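Local coordinates for polycomb protein Sfmbt (Drosophila melanogaster, PDB 5J8Y) that probably takes part in targeting PRC1 to Polycomb response elements as part of PhoRC, through a SAM domain that pairs with the SAM domain of Scm, at residues L41-K45 against D46-P50; D7-V11 against Y12-Q16. All blocks are in the same frame, centred on the assembly; numbering follows the deposited sequence.

Contact 1: L41-K45 against D46-P50; sequences LQLTK and DDIMP
Two first torsions set up the capping box of Thr44 and Asp47: at chi1 69° Thr44 OG1 stands between its own N and carbonyl carbon, facing the first turn of the helix, while at chi1 -55° the carboxylate of Asp47 swings beside its backbone N and back toward the residue before the helix. The box closes both ways. Asp47 N gives a hydrogen bond to Thr44 OG1 (3.3 Å), and Thr44 N gives one to Asp47 OD2 (2.9 Å), nearly straight but 30° out of the carboxylate plane on its anti side. A weak bond from Thr44 OG1 also reaches Asp47 OD2, so one carboxylate oxygen takes two bonds from the same residue. Behind the cap the helix settles into its backbone pattern: Ile48 N binds Thr44 O at 3.0 Å, and Met49 N binds Lys45 O at 2.9 Å. On the inner side Leu43 CD2 packs against Asp47 CB (3.6 Å), and Leu43 CB lies 4.1 Å from Ile48 CG1, the two side chains crossing at about a right angle. Ile48 continues onto Ala59 of helix 56-71, and Lys45 NZ is hydrogen-bonded to Ser63 OG of that helix. Asp46 turns to the partner protein, where OD1 makes a salt bridge with Lys52 and a hydrogen bond with Tyr53, both of the Scm chain. The acids at the start of helix 45-51 thus divide their work: Asp47 closes the cap, Asp46 serves the heterodimer, and both negative charges are likely to be eased by the positive end of the helix dipole.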
ATOM      1  N   LEU C  41      -1.283   1.254 -16.951  1.00 30.95           N
ATOM      2  CA  LEU C  41      -0.063   2.025 -16.949  1.00 30.39           C
ATOM      3  C   LEU C  41      -0.257   3.511 -16.802  1.00 30.66           C
ATOM      4  O   LEU C  41       0.688   4.211 -16.667  1.00 31.73           O
ATOM      5  CB  LEU C  41       0.743   1.737 -18.178  1.00 30.47           C
ATOM      6  CG  LEU C  41       0.988   0.327 -18.619  1.00 28.91           C
ATOM      7  CD1 LEU C  41       1.763   0.358 -19.872  1.00 29.48           C
ATOM      8  CD2 LEU C  41       1.742  -0.513 -17.630  1.00 31.28           C
ATOM      9  N   GLN C  42      -1.482   3.983 -16.841  1.00 31.28           N
ATOM     10  CA  GLN C  42      -1.794   5.377 -16.706  1.00 32.09           C
ATOM     11  C   GLN C  42      -2.160   5.695 -15.307  1.00 32.69           C
ATOM     12  O   GLN C  42      -2.068   6.802 -14.888  1.00 32.48           O
ATOM     13  CB  GLN C  42      -2.969   5.765 -17.615  1.00 34.93           C
ATOM     14  CG  GLN C  42      -2.605   5.996 -19.079  1.00 39.85           C
ATOM     15  CD  GLN C  42      -3.815   6.300 -19.963  1.00 45.01           C
ATOM     16  OE1 GLN C  42      -4.793   5.576 -19.981  1.00 44.08           O
ATOM     17  NE2 GLN C  42      -3.727   7.374 -20.710  1.00 50.98           N
ATOM     18  N   LEU C  43      -2.623   4.703 -14.588  1.00 33.32           N
ATOM     19  CA  LEU C  43      -3.075   4.878 -13.237  1.00 31.66           C
ATOM     20  C   LEU C  43      -2.134   5.594 -12.252  1.00 30.44           C
ATOM     21  O   LEU C  43      -1.016   5.248 -12.170  1.00 28.98           O
ATOM     22  CB  LEU C  43      -3.454   3.507 -12.638  1.00 31.81           C
ATOM     23  CG  LEU C  43      -4.738   2.855 -13.114  1.00 33.68           C
ATOM     24  CD1 LEU C  43      -5.085   1.545 -12.496  1.00 32.62           C
ATOM     25  CD2 LEU C  43      -5.871   3.827 -12.939  1.00 35.69           C
ATOM     26  N   THR C  44      -2.634   6.591 -11.536  1.00 30.46           N
ATOM     27  CA  THR C  44      -1.929   7.186 -10.407  1.00 31.29           C
ATOM     28  C   THR C  44      -2.464   6.549  -9.131  1.00 32.44           C
ATOM     29  O   THR C  44      -3.410   5.760  -9.177  1.00 32.25           O
ATOM     30  CB  THR C  44      -2.121   8.713 -10.334  1.00 31.57           C
ATOM     31  OG1 THR C  44      -3.481   9.011  -9.994  1.00 31.14           O
ATOM     32  CG2 THR C  44      -1.775   9.370 -11.661  1.00 33.20           C
ATOM     33  N   LYS C  45      -1.871   6.892  -7.995  1.00 31.02           N
ATOM     34  CA  LYS C  45      -2.375   6.411  -6.717  1.00 32.77           C
ATOM     35  C   LYS C  45      -3.753   7.006  -6.446  1.00 32.62           C
ATOM     36  O   LYS C  45      -4.649   6.314  -5.965  1.00 32.16           O
ATOM     37  CB  LYS C  45      -1.412   6.758  -5.585  1.00 32.96           C
ATOM     38  CG  LYS C  45      -0.077   6.039  -5.667  1.00 31.53           C
ATOM     39  CD  LYS C  45       0.876   6.548  -4.598  1.00 35.52           C
ATOM     40  CE  LYS C  45       2.328   6.438  -5.035  1.00 35.95           C
ATOM     41  NZ  LYS C  45       2.842   5.043  -4.959  1.00 36.52           N
ATOM     42  N   ASP C  46      -3.916   8.288  -6.766  1.00 31.50           N
ATOM     43  CA  ASP C  46      -5.199   8.968  -6.603  1.00 33.12           C
ATOM     44  C   ASP C  46      -6.315   8.206  -7.316  1.00 33.78           C
ATOM     45  O   ASP C  46      -7.458   8.187  -6.856  1.00 32.58           O
ATOM     46  CB  ASP C  46      -5.121  10.404  -7.136  1.00 33.35           C
ATOM     47  CG  ASP C  46      -4.332  11.333  -6.224  1.00 38.10           C
ATOM     48  OD1 ASP C  46      -4.383  11.160  -4.989  1.00 35.45           O
ATOM     49  OD2 ASP C  46      -3.662  12.249  -6.747  1.00 41.47           O
ATOM     50  N   ASP C  47      -5.972   7.580  -8.439  1.00 31.96           N
ATOM     51  CA  ASP C  47      -6.917   6.775  -9.207  1.00 32.32           C
ATOM     52  C   ASP C  47      -7.115   5.405  -8.566  1.00 31.91           C
ATOM     53  O   ASP C  47      -8.224   4.874  -8.529  1.00 33.60           O
ATOM     54  CB  ASP C  47      -6.426   6.595 -10.647  1.00 33.44           C
ATOM     55  CG  ASP C  47      -6.142   7.914 -11.338  1.00 33.21           C
ATOM     56  OD1 ASP C  47      -6.909   8.877 -11.133  1.00 34.28           O
ATOM     57  OD2 ASP C  47      -5.148   7.985 -12.093  1.00 34.41           O
ATOM     58  N   ILE C  48      -6.021   4.841  -8.070  1.00 32.22           N
ATOM     59  CA  ILE C  48      -6.021   3.497  -7.507  1.00 31.35           C
ATOM     60  C   ILE C  48      -6.782   3.432  -6.182  1.00 30.91           C
ATOM     61  O   ILE C  48      -7.319   2.382  -5.827  1.00 31.56           O
ATOM     62  CB  ILE C  48      -4.564   2.998  -7.318  1.00 29.97           C
ATOM     63  CG1 ILE C  48      -3.962   2.655  -8.683  1.00 29.53           C
ATOM     64  CG2 ILE C  48      -4.492   1.776  -6.404  1.00 29.21           C
ATOM     65  CD1 ILE C  48      -2.457   2.502  -8.683  1.00 28.76           C
ATOM     66  N   MET C  49      -6.851   4.563  -5.496  1.00 31.42           N
ATOM     67  CA  MET C  49      -7.441   4.617  -4.162  1.00 30.95           C
ATOM     68  C   MET C  49      -8.928   4.205  -4.185  1.00 31.45           C
ATOM     69  O   MET C  49      -9.296   3.270  -3.528  1.00 30.74           O
ATOM     70  CB  MET C  49      -7.254   5.974  -3.531  1.00 31.18           C
ATOM     71  CG  MET C  49      -5.911   6.181  -2.870  1.00 30.60           C
ATOM     72  SD  MET C  49      -5.453   4.955  -1.636  1.00 29.02           S
ATOM     73  CE  MET C  49      -6.745   5.172  -0.430  1.00 29.30           C
ATOM     74  N   PRO C  50      -9.758   4.858  -4.989  1.00 32.66           N
ATOM     75  CA  PRO C  50     -11.169   4.452  -5.049  1.00 32.42           C
ATOM     76  C   PRO C  50     -11.385   3.088  -5.707  1.00 31.98           C
ATOM     77  O   PRO C  50     -12.393   2.443  -5.420  1.00 33.94           O
ATOM     78  CB  PRO C  50     -11.822   5.565  -5.878  1.00 33.07           C
ATOM     79  CG  PRO C  50     -10.712   6.167  -6.661  1.00 33.51           C
ATOM     80  CD  PRO C  50      -9.502   6.070  -5.786  1.00 32.20           C
TER

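Contact 2: D7-V11 against Y12-Q16; sequences DTWNV and YDVSQ
Asn10 and Asp13 meet with their side chains at about a right angle, yet their amide and carboxylate planes are only 20° apart. Each flat group serves the other residue's backbone. Asn10 OD1 accepts from Asp13 N at 2.7 Å, the donor lying almost in line with the amide C=O, and Asp13 OD2 accepts from Asn10 N, also at 2.7 Å, through its anti lone pair. The Asn10 side chain can reach over the first turn because chi1 of 58° holds CG between the backbone N and the carbonyl carbon. Trp9 and Asp13 cross obliquely, with ring and carboxylate 32° apart in plane; their CB atoms come within 3.2 Å, and Asp13 CB sits 3.5 Å from Trp9 CG. Farther round the indole, Val14 CG2 approaches the edge at CE3 (4.2 Å), and the ring also meets that of Phe17. An alanine at Asp13 would keep the CB beside Trp9 but would probably leave Asn10 N without its acceptor and the start of the helix less firmly fixed. Val14 N binds Asn10 O at 3.1 Å, while Val14 and Ser15 continue onto helix 27-32 through Phe30, Cys27 and Ser31. Asn10 as N-cap and Asp13 three residues on form a classic capping box, here opening the first helix of the all-helical SAM domain.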
ATOM      1  N   ASP C   7       1.105  -2.519 -22.835  1.00 30.04           N
ATOM      2  CA  ASP C   7       0.277  -1.628 -23.612  1.00 31.05           C
ATOM      3  C   ASP C   7      -0.638  -2.412 -24.548  1.00 28.79           C
ATOM      4  O   ASP C   7      -1.585  -1.918 -24.944  1.00 30.22           O
ATOM      5  CB  ASP C   7       1.064  -0.566 -24.374  1.00 33.75           C
ATOM      6  CG  ASP C   7       2.227  -1.105 -25.117  1.00 35.55           C
ATOM      7  OD1 ASP C   7       2.236  -2.272 -25.469  1.00 36.16           O
ATOM      8  OD2 ASP C   7       3.129  -0.314 -25.405  1.00 42.54           O
ATOM      9  N   THR C   8      -0.327  -3.653 -24.843  1.00 29.39           N
ATOM     10  CA  THR C   8      -1.227  -4.485 -25.655  1.00 29.23           C
ATOM     11  C   THR C   8      -2.341  -5.150 -24.821  1.00 28.96           C
ATOM     12  O   THR C   8      -3.362  -5.529 -25.333  1.00 27.58           O
ATOM     13  CB  THR C   8      -0.447  -5.571 -26.398  1.00 28.24           C
ATOM     14  OG1 THR C   8       0.032  -6.528 -25.467  1.00 29.60           O
ATOM     15  CG2 THR C   8       0.687  -4.970 -27.195  1.00 29.94           C
ATOM     16  N   TRP C   9      -2.125  -5.280 -23.524  1.00 30.58           N
ATOM     17  CA  TRP C   9      -3.051  -6.019 -22.671  1.00 28.37           C
ATOM     18  C   TRP C   9      -4.511  -5.507 -22.682  1.00 29.82           C
ATOM     19  O   TRP C   9      -4.763  -4.331 -22.618  1.00 30.49           O
ATOM     20  CB  TRP C   9      -2.589  -5.936 -21.223  1.00 30.10           C
ATOM     21  CG  TRP C   9      -1.305  -6.664 -20.825  1.00 31.76           C
ATOM     22  CD1 TRP C   9      -0.461  -7.405 -21.603  1.00 32.04           C
ATOM     23  CD2 TRP C   9      -0.749  -6.672 -19.524  1.00 29.64           C
ATOM     24  NE1 TRP C   9       0.586  -7.875 -20.851  1.00 32.91           N
ATOM     25  CE2 TRP C   9       0.422  -7.441 -19.566  1.00 31.48           C
ATOM     26  CE3 TRP C   9      -1.132  -6.100 -18.321  1.00 29.04           C
ATOM     27  CZ2 TRP C   9       1.207  -7.632 -18.459  1.00 32.16           C
ATOM     28  CZ3 TRP C   9      -0.379  -6.306 -17.248  1.00 30.51           C
ATOM     29  CH2 TRP C   9       0.779  -7.078 -17.304  1.00 31.06           C
ATOM     30  N   ASN C  10      -5.468  -6.421 -22.733  1.00 29.27           N
ATOM     31  CA  ASN C  10      -6.882  -6.105 -22.502  1.00 30.79           C
ATOM     32  C   ASN C  10      -7.276  -6.295 -21.027  1.00 29.54           C
ATOM     33  O   ASN C  10      -6.430  -6.544 -20.220  1.00 30.22           O
ATOM     34  CB  ASN C  10      -7.798  -6.931 -23.402  1.00 28.65           C
ATOM     35  CG  ASN C  10      -7.600  -8.408 -23.218  1.00 29.35           C
ATOM     36  OD1 ASN C  10      -7.282  -8.871 -22.140  1.00 26.76           O
ATOM     37  ND2 ASN C  10      -7.788  -9.156 -24.290  1.00 30.18           N
ATOM     38  N   VAL C  11      -8.574  -6.201 -20.729  1.00 29.70           N
ATOM     39  CA  VAL C  11      -9.090  -6.302 -19.382  1.00 31.18           C
ATOM     40  C   VAL C  11      -8.751  -7.663 -18.787  1.00 31.67           C
ATOM     41  O   VAL C  11      -8.387  -7.768 -17.633  1.00 30.90           O
ATOM     42  CB  VAL C  11     -10.633  -6.164 -19.295  1.00 33.02           C
ATOM     43  CG1 VAL C  11     -11.044  -6.214 -17.849  1.00 35.00           C
ATOM     44  CG2 VAL C  11     -11.146  -4.885 -19.911  1.00 34.25           C
ATOM     45  N   TYR C  12      -8.885  -8.702 -19.595  1.00 30.74           N
ATOM     46  CA  TYR C  12      -8.517 -10.050 -19.185  1.00 31.23           C
ATOM     47  C   TYR C  12      -7.035 -10.168 -18.915  1.00 28.89           C
ATOM     48  O   TYR C  12      -6.624 -10.880 -18.033  1.00 30.88           O
ATOM     49  CB  TYR C  12      -8.998 -11.102 -20.186  1.00 31.70           C
ATOM     50  CG  TYR C  12      -8.655 -12.531 -19.796  1.00 31.41           C
ATOM     51  CD1 TYR C  12      -9.484 -13.276 -18.983  1.00 32.27           C
ATOM     52  CD2 TYR C  12      -7.514 -13.129 -20.262  1.00 32.57           C
ATOM     53  CE1 TYR C  12      -9.166 -14.564 -18.650  1.00 33.03           C
ATOM     54  CE2 TYR C  12      -7.190 -14.400 -19.940  1.00 31.73           C
ATOM     55  CZ  TYR C  12      -8.012 -15.114 -19.136  1.00 33.46           C
ATOM     56  OH  TYR C  12      -7.656 -16.370 -18.822  1.00 37.38           O
ATOM     57  N   ASP C  13      -6.225  -9.495 -19.701  1.00 29.97           N
ATOM     58  CA  ASP C  13      -4.789  -9.530 -19.489  1.00 29.98           C
ATOM     59  C   ASP C  13      -4.463  -8.956 -18.066  1.00 28.92           C
ATOM     60  O   ASP C  13      -3.693  -9.506 -17.343  1.00 27.70           O
ATOM     61  CB  ASP C  13      -4.086  -8.719 -20.563  1.00 30.38           C
ATOM     62  CG  ASP C  13      -3.985  -9.454 -21.916  1.00 31.83           C
ATOM     63  OD1 ASP C  13      -3.458 -10.569 -21.957  1.00 31.31           O
ATOM     64  OD2 ASP C  13      -4.419  -8.880 -22.903  1.00 28.71           O
ATOM     65  N   VAL C  14      -5.112  -7.864 -17.694  1.00 27.76           N
ATOM     66  CA  VAL C  14      -4.899  -7.213 -16.402  1.00 28.66           C
ATOM     67  C   VAL C  14      -5.334  -8.132 -15.246  1.00 30.49           C
ATOM     68  O   VAL C  14      -4.705  -8.196 -14.215  1.00 30.88           O
ATOM     69  CB  VAL C  14      -5.618  -5.843 -16.361  1.00 28.92           C
ATOM     70  CG1 VAL C  14      -5.511  -5.201 -15.002  1.00 31.67           C
ATOM     71  CG2 VAL C  14      -5.058  -4.899 -17.424  1.00 28.39           C
ATOM     72  N   SER C  15      -6.405  -8.873 -15.448  1.00 30.72           N
ATOM     73  CA  SER C  15      -6.914  -9.767 -14.412  1.00 31.93           C
ATOM     74  C   SER C  15      -5.907 -10.866 -14.091  1.00 31.55           C
ATOM     75  O   SER C  15      -5.654 -11.162 -12.922  1.00 31.62           O
ATOM     76  CB  SER C  15      -8.244 -10.387 -14.842  1.00 33.61           C
ATOM     77  OG  SER C  15      -9.297  -9.444 -14.747  1.00 35.39           O
ATOM     78  N   GLN C  16      -5.326 -11.424 -15.105  1.00 29.34           N
ATOM     79  CA  GLN C  16      -4.396 -12.475 -14.926  1.00 30.04           C
ATOM     80  C   GLN C  16      -3.145 -11.949 -14.304  1.00 31.16           C
ATOM     81  O   GLN C  16      -2.512 -12.627 -13.544  1.00 32.14           O
ATOM     82  CB  GLN C  16      -4.096 -13.151 -16.240  1.00 29.49           C
ATOM     83  CG  GLN C  16      -5.259 -13.896 -16.885  1.00 33.40           C
ATOM     84  CD  GLN C  16      -5.967 -14.858 -15.936  1.00 31.72           C
ATOM     85  OE1 GLN C  16      -7.055 -14.638 -15.569  1.00 34.12           O
ATOM     86  NE2 GLN C  16      -5.342 -15.912 -15.592  1.00 31.28           N
TER

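Contacts 1 and 2 use the same device, a capping box, at the starts of two different helices, 45-51 and 11-20, on opposite sides of the chain's centre with their own centres about 16 Å apart. Contact 2 is a surface contact whose N-cap is an asparagine and whose apolar flank is a tryptophan; its helix packs on helix 27-32, and no Scm residue touches it. Contact 1 is partly buried, with a threonine cap and an aliphatic flank, and its helix leans on helix 56-71 while Lys45, Asp46 and Met49 meet the Scm chain. The two loops touch where Leu41 CD1 packs 4.2 Å from Asp7 N.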